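Side-chain contacts in alkaline phosphatase D (Bacillus subtilis, PDB 2YEQ), which hydrolyses phosphate esters, acting as a phosphodiesterase whose active site contains iron and calcium: residues 260-265 with 311-316; 277-282 with 348-353. One frame throughout, in Å; residues are numbered along the deposited sequence.

Interaction 1: 260-265 with 311-316; sequences QLYRHF and EQWLFN. With PE5 (3,6,9,12,15,18,21,24-octaoxahexacosan-1-ol), chain V.
The CA atoms of Arg263 and Trp313 stand 9.3 Å apart where strand 263-267, at the outer margin of a seven-stranded mixed sheet, meets helix 308-320. The helix belongs to the beta-alpha-beta crossover between parallel strands 271-275 and 325-329, and Trp313 bridges it to the sheet margin. CG of Trp313 is anti to the backbone N (chi1 162°), which carries the indole out toward the strand. One face of its six-membered ring receives the edge of Tyr262 in an inclined edge-to-face pair, with centroids 4.7 Å apart and planes at 56°; CD1 and CE1 of the tyrosine do the touching. The rim of the indole abuts backbone instead: Trp313 CZ2 comes within 3.4 Å of Arg263 C, and His264 CB packs against CZ2 as well. Beyond CB, His264 turns off to Ser272, while the guanidinium of Arg263 leads away to Asp17. With a leucine in place of Trp313, the Tyr262 edge would probably lose the aromatic face it rests on, and a gap would be likely beside the Arg263 carbonyl. A polyether chain borders the indole near NE1. Gln260 NE2 sits 3.2 Å above the centre of the Tyr262 ring and donates to Tyr262 O at 2.9 Å.

Interaction 2: 277-282 with 348-353; sequences DTRQYR and SMDSWD. With PE5 (3,6,9,12,15,18,21,24-octaoxahexacosan-1-ol), chain E.
Asp350 meets Arg279 and Arg282 in a buried salt-bridge network joining two loops. Arg279 grips the Asp350 carboxylate end-on, the two flat groups nearly coplanar: NH1 bonds OD1 and NH2 bonds OD2, both at 2.9 Å and both through syn lone pairs, the second straighter (166°). Arg282 also crosses Asp350 at about a right angle but divides its bonds between side chain and backbone. Its NH1 forms a salt bridge to Asp350 OD1 at 2.9 Å, while NH2 donates to the backbone O of Asp350 at 3.1 Å. Bends at chi2 and chi3 (146° and 80°) fold Arg282 over Arg279, its NH2 3.4 Å above the centre of the Arg279 guanidinium. A bond from Arg282 NE to Thr278 O, 2.8 Å long, steadies the Arg282 guanidinium from within its own loop. Packing is slacker at Thr278, whose CG2 approaches Trp352 CZ2 only to 4.3 Å; a polyether carbon nears Asp353 O, away from the salt bridges. Gln285 also bonds Asp350 OD1, and Arg279 NE pairs with the calcium ligand Asp209. The shared carboxylate probably offsets the charge of the two overlying guanidinium groups, and its two-pronged hold is consistent with positioning Arg279, whose side chain is about 5 Å from a bound calcium ion and from a bound phosphate.

Along the chain, 260-265 comes first and leads through strands 263-267 and 271-275 into 277-282, so the first halves of both contacts lie on consecutive parts of the sheet margin and the loop after it. Helix 308-320 then returns to close the 45-residue loop of interaction 1, and only after strand 325-329 does 348-353 come back to close the 65-residue loop of interaction 2. The segments alternate, so the two closures cross rather than nest. Interaction 1 ties the outer strand to a covering helix, whereas interaction 2 joins loops near the metal centre. Their centres are 16 Å apart, yet they touch where Tyr262 CE2 packs 3.6 Å from Tyr281 OH.

Interaction 1: 260-265 with 311-316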
ATOM      1  N   GLN A 260      -2.567   1.320  16.101  1.00 20.25           N
ATOM      2  CA  GLN A 260      -3.076   0.014  15.683  1.00 21.63           C
ATOM      3  C   GLN A 260      -3.491   0.089  14.210  1.00 21.68           C
ATOM      4  O   GLN A 260      -4.516   0.670  13.891  1.00 22.48           O
ATOM      5  CB  GLN A 260      -4.256  -0.410  16.547  1.00 21.58           C
ATOM      6  CG  GLN A 260      -4.807  -1.802  16.227  1.00 22.78           C
ATOM      7  CD  GLN A 260      -3.740  -2.869  16.411  1.00 23.20           C
ATOM      8  OE1 GLN A 260      -3.088  -2.920  17.449  1.00 22.56           O
ATOM      9  NE2 GLN A 260      -3.544  -3.699  15.412  1.00 22.57           N
ATOM     10  N   LEU A 261      -2.675  -0.468  13.325  1.00 19.53           N
ATOM     11  CA  LEU A 261      -3.004  -0.491  11.914  1.00 18.75           C
ATOM     12  C   LEU A 261      -3.279  -1.921  11.411  1.00 21.38           C
ATOM     13  O   LEU A 261      -4.153  -2.115  10.569  1.00 20.22           O
ATOM     14  CB  LEU A 261      -1.922   0.156  11.085  1.00 18.57           C
ATOM     15  CG  LEU A 261      -2.300   0.568   9.657  1.00 18.18           C
ATOM     16  CD1 LEU A 261      -3.506   1.552   9.630  1.00 18.38           C
ATOM     17  CD2 LEU A 261      -1.121   1.171   8.959  1.00 18.27           C
ATOM     18  N   TYR A 262      -2.557  -2.930  11.900  1.00 19.06           N
ATOM     19  CA  TYR A 262      -2.885  -4.281  11.444  1.00 18.41           C
ATOM     20  C   TYR A 262      -4.308  -4.661  11.828  1.00 17.30           C
ATOM     21  O   TYR A 262      -4.802  -4.295  12.888  1.00 18.79           O
ATOM     22  CB  TYR A 262      -1.834  -5.326  11.840  1.00 19.08           C
ATOM     23  CG  TYR A 262      -1.772  -5.753  13.282  1.00 19.08           C
ATOM     24  CD1 TYR A 262      -2.634  -6.714  13.784  1.00 19.78           C
ATOM     25  CD2 TYR A 262      -0.772  -5.258  14.118  1.00 20.09           C
ATOM     26  CE1 TYR A 262      -2.531  -7.154  15.103  1.00 21.84           C
ATOM     27  CE2 TYR A 262      -0.656  -5.686  15.425  1.00 21.00           C
ATOM     28  CZ  TYR A 262      -1.520  -6.624  15.914  1.00 22.13           C
ATOM     29  OH  TYR A 262      -1.372  -7.024  17.204  1.00 21.67           O
ATOM     30  N   ARG A 263      -5.001  -5.321  10.900  1.00 17.58           N
ATOM     31  CA  ARG A 263      -6.399  -5.614  11.091  1.00 19.58           C
ATOM     32  C   ARG A 263      -6.883  -6.676  10.098  1.00 19.34           C
ATOM     33  O   ARG A 263      -6.194  -7.013   9.138  1.00 18.39           O
ATOM     34  CB  ARG A 263      -7.254  -4.350  10.958  1.00 19.39           C
ATOM     35  CG  ARG A 263      -7.069  -3.594   9.652  1.00 20.27           C
ATOM     36  CD  ARG A 263      -7.411  -2.106   9.842  1.00 20.39           C
ATOM     37  NE  ARG A 263      -7.518  -1.311   8.603  1.00 19.55           N
ATOM     38  CZ  ARG A 263      -6.519  -0.912   7.833  1.00 19.62           C
ATOM     39  NH1 ARG A 263      -5.241  -1.193   8.103  1.00 20.65           N
ATOM     40  NH2 ARG A 263      -6.792  -0.173   6.782  1.00 20.84           N
ATOM     41  N   HIS A 264      -8.052  -7.219  10.389  1.00 19.49           N
ATOM     42  CA  HIS A 264      -8.576  -8.342   9.632  1.00 22.14           C
ATOM     43  C   HIS A 264     -10.047  -8.151   9.261  1.00 23.01           C
ATOM     44  O   HIS A 264     -10.823  -7.577  10.003  1.00 21.09           O
ATOM     45  CB  HIS A 264      -8.385  -9.630  10.440  1.00 23.02           C
ATOM     46  CG  HIS A 264      -9.178 -10.790   9.925  1.00 26.69           C
ATOM     47  ND1 HIS A 264     -10.479 -11.033  10.314  1.00 28.06           N
ATOM     48  CD2 HIS A 264      -8.860 -11.764   9.035  1.00 27.77           C
ATOM     49  CE1 HIS A 264     -10.928 -12.107   9.687  1.00 29.85           C
ATOM     50  NE2 HIS A 264      -9.967 -12.567   8.900  1.00 28.46           N
ATOM     51  N   PHE A 265     -10.422  -8.656   8.090  1.00 23.99           N
ATOM     52  CA  PHE A 265     -11.828  -8.734   7.717  1.00 23.74           C
ATOM     53  C   PHE A 265     -12.038  -9.843   6.668  1.00 22.98           C
ATOM     54  O   PHE A 265     -11.098 -10.266   6.007  1.00 19.10           O
ATOM     55  CB  PHE A 265     -12.327  -7.387   7.180  1.00 23.62           C
ATOM     56  CG  PHE A 265     -11.712  -6.990   5.874  1.00 24.52           C
ATOM     57  CD1 PHE A 265     -10.459  -6.388   5.837  1.00 25.57           C
ATOM     58  CD2 PHE A 265     -12.379  -7.207   4.678  1.00 23.09           C
ATOM     59  CE1 PHE A 265      -9.883  -6.025   4.634  1.00 25.48           C
ATOM     60  CE2 PHE A 265     -11.811  -6.843   3.478  1.00 24.52           C
ATOM     61  CZ  PHE A 265     -10.552  -6.257   3.451  1.00 26.62           C
ATOM     62  N   GLU A 311       2.022 -11.760  15.252  1.00 20.68           N
ATOM     63  CA  GLU A 311       2.265 -13.120  14.780  1.00 22.63           C
ATOM     64  C   GLU A 311       1.170 -14.074  15.275  1.00 22.94           C
ATOM     65  O   GLU A 311       0.625 -14.863  14.488  1.00 21.56           O
ATOM     66  CB  GLU A 311       3.640 -13.607  15.220  1.00 24.25           C
ATOM     67  CG  GLU A 311       4.085 -14.881  14.526  1.00 26.68           C
ATOM     68  CD  GLU A 311       5.436 -15.367  15.027  1.00 28.45           C
ATOM     69  OE1 GLU A 311       5.452 -15.980  16.106  1.00 32.35           O
ATOM     70  OE2 GLU A 311       6.464 -15.153  14.339  1.00 26.76           O
ATOM     71  N   GLN A 312       0.848 -13.994  16.561  1.00 21.73           N
ATOM     72  CA  GLN A 312      -0.136 -14.872  17.158  1.00 26.49           C
ATOM     73  C   GLN A 312      -1.541 -14.563  16.624  1.00 26.53           C
ATOM     74  O   GLN A 312      -2.344 -15.475  16.388  1.00 23.06           O
ATOM     75  CB  GLN A 312      -0.113 -14.777  18.684  1.00 31.15           C
ATOM     76  CG  GLN A 312      -1.035 -15.771  19.397  1.00 40.55           C
ATOM     77  CD  GLN A 312      -0.742 -17.239  19.025  1.00 52.15           C
ATOM     78  OE1 GLN A 312      -1.630 -17.981  18.561  1.00 53.30           O
ATOM     79  NE2 GLN A 312       0.518 -17.655  19.211  1.00 50.62           N
ATOM     80  N   TRP A 313      -1.839 -13.279  16.470  1.00 24.10           N
ATOM     81  CA  TRP A 313      -3.097 -12.837  15.895  1.00 23.00           C
ATOM     82  C   TRP A 313      -3.247 -13.398  14.481  1.00 21.39           C
ATOM     83  O   TRP A 313      -4.300 -13.880  14.109  1.00 23.63           O
ATOM     84  CB  TRP A 313      -3.142 -11.297  15.915  1.00 24.80           C
ATOM     85  CG  TRP A 313      -4.142 -10.617  15.010  1.00 22.07           C
ATOM     86  CD1 TRP A 313      -5.434 -10.281  15.307  1.00 22.74           C
ATOM     87  CD2 TRP A 313      -3.903 -10.153  13.670  1.00 22.19           C
ATOM     88  NE1 TRP A 313      -6.012  -9.646  14.222  1.00 22.89           N
ATOM     89  CE2 TRP A 313      -5.089  -9.550  13.216  1.00 20.99           C
ATOM     90  CE3 TRP A 313      -2.795 -10.162  12.829  1.00 22.64           C
ATOM     91  CZ2 TRP A 313      -5.193  -8.974  11.964  1.00 20.53           C
ATOM     92  CZ3 TRP A 313      -2.908  -9.594  11.593  1.00 22.80           C
ATOM     93  CH2 TRP A 313      -4.106  -9.018  11.165  1.00 20.76           C
ATOM     94  N   LEU A 314      -2.185 -13.348  13.699  1.00 21.43           N
ATOM     95  CA  LEU A 314      -2.223 -13.842  12.343  1.00 22.51           C
ATOM     96  C   LEU A 314      -2.478 -15.346  12.310  1.00 25.87           C
ATOM     97  O   LEU A 314      -3.291 -15.817  11.504  1.00 24.78           O
ATOM     98  CB  LEU A 314      -0.925 -13.537  11.621  1.00 21.18           C
ATOM     99  CG  LEU A 314      -0.760 -14.080  10.210  1.00 22.91           C
ATOM    100  CD1 LEU A 314      -1.879 -13.562   9.264  1.00 20.87           C
ATOM    101  CD2 LEU A 314       0.613 -13.735   9.661  1.00 22.59           C
ATOM    102  N   PHE A 315      -1.765 -16.095  13.155  1.00 23.64           N
ATOM    103  CA  PHE A 315      -1.951 -17.554  13.240  1.00 25.46           C
ATOM    104  C   PHE A 315      -3.389 -17.901  13.651  1.00 26.05           C
ATOM    105  O   PHE A 315      -3.997 -18.817  13.080  1.00 26.85           O
ATOM    106  CB  PHE A 315      -0.936 -18.181  14.201  1.00 25.82           C
ATOM    107  CG  PHE A 315       0.497 -18.129  13.717  1.00 26.03           C
ATOM    108  CD1 PHE A 315       0.823 -17.645  12.472  1.00 28.21           C
ATOM    109  CD2 PHE A 315       1.521 -18.569  14.541  1.00 30.49           C
ATOM    110  CE1 PHE A 315       2.132 -17.607  12.050  1.00 29.14           C
ATOM    111  CE2 PHE A 315       2.837 -18.549  14.121  1.00 26.71           C
ATOM    112  CZ  PHE A 315       3.141 -18.062  12.881  1.00 29.31           C
ATOM    113  N   ASN A 316      -3.945 -17.162  14.601  1.00 24.56           N
ATOM    114  CA  ASN A 316      -5.342 -17.353  14.996  1.00 29.02           C
ATOM    115  C   ASN A 316      -6.310 -17.148  13.816  1.00 30.12           C
ATOM    116  O   ASN A 316      -7.268 -17.901  13.663  1.00 28.01           O
ATOM    117  CB  ASN A 316      -5.753 -16.400  16.114  1.00 31.23           C
ATOM    118  CG  ASN A 316      -5.083 -16.705  17.453  1.00 41.77           C
ATOM    119  OD1 ASN A 316      -5.118 -15.877  18.376  1.00 47.59           O
ATOM    120  ND2 ASN A 316      -4.484 -17.877  17.573  1.00 41.07           N
TER
HETATM  121  C50 PE5 V 553      -5.369  -6.518  18.822  1.00 52.84           C
HETATM  122  O1  PE5 V 553      -5.727  -5.838  17.618  1.00 59.70           O
HETATM  123  C1  PE5 V 553      -6.500  -6.631  16.703  1.00 57.96           C
HETATM  124  C2  PE5 V 553      -6.679  -5.889  15.376  1.00 59.42           C
HETATM  125  O2  PE5 V 553      -7.864  -5.085  15.423  1.00 65.30           O
HETATM  126  C3  PE5 V 553      -7.880  -3.924  14.576  1.00 61.89           C
HETATM  127  C4  PE5 V 553      -8.786  -2.847  15.146  1.00 47.75           C

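Interaction 2: 277-282 with 348-353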
ATOM      1  N   ASP A 277       1.295  -5.177   9.316  1.00 17.16           N
ATOM      2  CA  ASP A 277       2.189  -4.043   9.569  1.00 16.08           C
ATOM      3  C   ASP A 277       3.566  -4.603   9.877  1.00 16.61           C
ATOM      4  O   ASP A 277       3.821  -5.081  10.980  1.00 17.05           O
ATOM      5  CB  ASP A 277       1.597  -3.224  10.726  1.00 17.19           C
ATOM      6  CG  ASP A 277       2.427  -1.965  11.082  1.00 15.87           C
ATOM      7  OD1 ASP A 277       3.526  -1.752  10.530  1.00 16.34           O
ATOM      8  OD2 ASP A 277       1.915  -1.204  11.925  1.00 19.55           O
ATOM      9  N   THR A 278       4.444  -4.566   8.881  1.00 15.82           N
ATOM     10  CA  THR A 278       5.761  -5.140   8.989  1.00 17.24           C
ATOM     11  C   THR A 278       6.841  -4.091   9.282  1.00 18.39           C
ATOM     12  O   THR A 278       8.024  -4.400   9.184  1.00 20.99           O
ATOM     13  CB  THR A 278       6.136  -5.930   7.705  1.00 16.25           C
ATOM     14  OG1 THR A 278       6.140  -5.054   6.555  1.00 17.50           O
ATOM     15  CG2 THR A 278       5.132  -7.127   7.478  1.00 15.39           C
ATOM     16  N   ARG A 279       6.428  -2.857   9.595  1.00 18.87           N
ATOM     17  CA  ARG A 279       7.351  -1.788   9.995  1.00 16.91           C
ATOM     18  C   ARG A 279       7.350  -1.485  11.470  1.00 17.24           C
ATOM     19  O   ARG A 279       8.423  -1.277  12.041  1.00 18.55           O
ATOM     20  CB  ARG A 279       7.033  -0.462   9.286  1.00 17.00           C
ATOM     21  CG  ARG A 279       7.481  -0.415   7.868  1.00 17.00           C
ATOM     22  CD  ARG A 279       8.951  -0.420   7.675  1.00 17.09           C
ATOM     23  NE  ARG A 279       9.249  -0.701   6.279  1.00 16.24           N
ATOM     24  CZ  ARG A 279      10.430  -1.048   5.783  1.00 16.54           C
ATOM     25  NH1 ARG A 279      11.536  -1.128   6.550  1.00 18.56           N
ATOM     26  NH2 ARG A 279      10.522  -1.327   4.495  1.00 15.75           N
ATOM     27  N   GLN A 280       6.168  -1.355  12.061  1.00 17.84           N
ATOM     28  CA  GLN A 280       6.037  -0.728  13.380  1.00 19.23           C
ATOM     29  C   GLN A 280       6.698  -1.534  14.543  1.00 20.84           C
ATOM     30  O   GLN A 280       7.048  -0.956  15.608  1.00 18.24           O
ATOM     31  CB  GLN A 280       4.569  -0.490  13.689  1.00 19.71           C
ATOM     32  CG  GLN A 280       4.313   0.326  14.958  1.00 20.32           C
ATOM     33  CD  GLN A 280       2.864   0.663  15.167  1.00 19.17           C
ATOM     34  OE1 GLN A 280       1.985   0.408  14.298  1.00 22.84           O
ATOM     35  NE2 GLN A 280       2.584   1.249  16.303  1.00 16.33           N
ATOM     36  N   TYR A 281       6.805  -2.849  14.347  1.00 20.03           N
ATOM     37  CA  TYR A 281       7.252  -3.765  15.382  1.00 20.17           C
ATOM     38  C   TYR A 281       8.495  -4.553  15.004  1.00 19.45           C
ATOM     39  O   TYR A 281       9.012  -5.301  15.831  1.00 20.69           O
ATOM     40  CB  TYR A 281       6.143  -4.741  15.739  1.00 20.90           C
ATOM     41  CG  TYR A 281       4.777  -4.126  15.826  1.00 21.86           C
ATOM     42  CD1 TYR A 281       4.386  -3.372  16.928  1.00 20.17           C
ATOM     43  CD2 TYR A 281       3.859  -4.293  14.786  1.00 21.63           C
ATOM     44  CE1 TYR A 281       3.123  -2.798  16.988  1.00 20.29           C
ATOM     45  CE2 TYR A 281       2.614  -3.739  14.840  1.00 20.40           C
ATOM     46  CZ  TYR A 281       2.232  -2.988  15.935  1.00 21.43           C
ATOM     47  OH  TYR A 281       0.947  -2.455  15.950  1.00 22.15           O
ATOM     48  N   ARG A 282       9.011  -4.365  13.798  1.00 19.05           N
ATOM     49  CA  ARG A 282      10.082  -5.203  13.330  1.00 18.13           C
ATOM     50  C   ARG A 282      11.429  -4.928  14.011  1.00 20.84           C
ATOM     51  O   ARG A 282      11.739  -3.776  14.386  1.00 18.40           O
ATOM     52  CB  ARG A 282      10.260  -5.096  11.818  1.00 17.59           C
ATOM     53  CG  ARG A 282      10.680  -3.731  11.301  1.00 18.54           C
ATOM     54  CD  ARG A 282      11.574  -3.847  10.119  1.00 18.56           C
ATOM     55  NE  ARG A 282      10.813  -4.097   8.901  1.00 19.48           N
ATOM     56  CZ  ARG A 282      11.351  -4.346   7.721  1.00 19.18           C
ATOM     57  NH1 ARG A 282      12.673  -4.468   7.581  1.00 19.95           N
ATOM     58  NH2 ARG A 282      10.556  -4.480   6.656  1.00 19.99           N
ATOM     59  N   SER A 348      17.870  -9.418   0.028  1.00 22.46           N
ATOM     60  CA  SER A 348      17.436  -8.113   0.526  1.00 22.02           C
ATOM     61  C   SER A 348      17.211  -8.181   2.012  1.00 19.80           C
ATOM     62  O   SER A 348      16.350  -8.911   2.490  1.00 21.60           O
ATOM     63  CB  SER A 348      16.152  -7.652  -0.165  1.00 24.25           C
ATOM     64  OG  SER A 348      15.583  -6.550   0.526  1.00 24.62           O
ATOM     65  N   MET A 349      17.981  -7.404   2.770  1.00 19.70           N
ATOM     66  CA  MET A 349      17.891  -7.461   4.232  1.00 18.51           C
ATOM     67  C   MET A 349      16.627  -6.794   4.755  1.00 17.47           C
ATOM     68  O   MET A 349      16.205  -7.035   5.887  1.00 19.22           O
ATOM     69  CB  MET A 349      19.170  -6.835   4.852  1.00 19.35           C
ATOM     70  CG  MET A 349      20.432  -7.631   4.521  1.00 19.77           C
ATOM     71  SD  MET A 349      20.369  -9.246   5.360  1.00 22.19           S
ATOM     72  CE  MET A 349      20.107 -10.414   4.014  1.00 21.64           C
ATOM     73  N   ASP A 350      15.977  -6.008   3.908  1.00 17.27           N
ATOM     74  CA  ASP A 350      14.739  -5.291   4.283  1.00 18.56           C
ATOM     75  C   ASP A 350      13.448  -6.049   3.936  1.00 19.94           C
ATOM     76  O   ASP A 350      12.350  -5.672   4.378  1.00 21.34           O
ATOM     77  CB  ASP A 350      14.732  -3.921   3.610  1.00 19.54           C
ATOM     78  CG  ASP A 350      13.656  -3.002   4.160  1.00 20.71           C
ATOM     79  OD1 ASP A 350      13.589  -2.772   5.401  1.00 19.52           O
ATOM     80  OD2 ASP A 350      12.868  -2.493   3.321  1.00 20.47           O
ATOM     81  N   SER A 351      13.603  -7.135   3.179  1.00 20.20           N
ATOM     82  CA  SER A 351      12.500  -8.018   2.767  1.00 20.21           C
ATOM     83  C   SER A 351      12.394  -9.239   3.676  1.00 20.78           C
ATOM     84  O   SER A 351      13.146  -9.357   4.641  1.00 19.11           O
ATOM     85  CB  SER A 351      12.724  -8.476   1.316  1.00 21.91           C
ATOM     86  OG  SER A 351      12.813  -7.354   0.451  1.00 26.24           O
ATOM     87  N   TRP A 352      11.449 -10.146   3.391  1.00 19.49           N
ATOM     88  CA  TRP A 352      11.278 -11.330   4.226  1.00 18.30           C
ATOM     89  C   TRP A 352      12.529 -12.251   4.203  1.00 19.35           C
ATOM     90  O   TRP A 352      12.804 -12.913   5.209  1.00 21.01           O
ATOM     91  CB  TRP A 352      10.037 -12.140   3.855  1.00 17.86           C
ATOM     92  CG  TRP A 352       8.727 -11.546   4.260  1.00 16.87           C
ATOM     93  CD1 TRP A 352       8.077 -10.514   3.637  1.00 15.97           C
ATOM     94  CD2 TRP A 352       7.910 -11.929   5.342  1.00 16.25           C
ATOM     95  NE1 TRP A 352       6.911 -10.250   4.263  1.00 15.93           N
ATOM     96  CE2 TRP A 352       6.786 -11.095   5.327  1.00 15.95           C
ATOM     97  CE3 TRP A 352       8.018 -12.897   6.350  1.00 16.99           C
ATOM     98  CZ2 TRP A 352       5.764 -11.218   6.239  1.00 16.97           C
ATOM     99  CZ3 TRP A 352       7.027 -13.013   7.240  1.00 16.14           C
ATOM    100  CH2 TRP A 352       5.901 -12.180   7.194  1.00 17.57           C
ATOM    101  N   ASP A 353      13.296 -12.250   3.116  1.00 17.52           N
ATOM    102  CA  ASP A 353      14.566 -12.979   3.074  1.00 19.80           C
ATOM    103  C   ASP A 353      15.554 -12.496   4.187  1.00 22.70           C
ATOM    104  O   ASP A 353      16.485 -13.228   4.547  1.00 20.97           O
ATOM    105  CB  ASP A 353      15.270 -12.799   1.741  1.00 19.33           C
ATOM    106  CG  ASP A 353      14.765 -13.758   0.625  1.00 22.32           C
ATOM    107  OD1 ASP A 353      14.319 -14.896   0.921  1.00 22.77           O
ATOM    108  OD2 ASP A 353      14.853 -13.332  -0.549  1.00 20.99           O
TER
HETATM  109  C48 PE5 E 531      15.504 -20.031   2.008  1.00 46.39           C
HETATM  110  C50 PE5 E 531      15.917 -19.039   3.098  1.00 53.14           C
HETATM  111  O1  PE5 E 531      15.842 -17.679   2.625  1.00 47.69           O
HETATM  112  C1  PE5 E 531      17.089 -16.997   2.409  1.00 43.46           C
HETATM  113  C2  PE5 E 531      17.467 -16.078   3.577  1.00 41.45           C
HETATM  114  O2  PE5 E 531      18.451 -16.629   4.486  1.00 42.35           O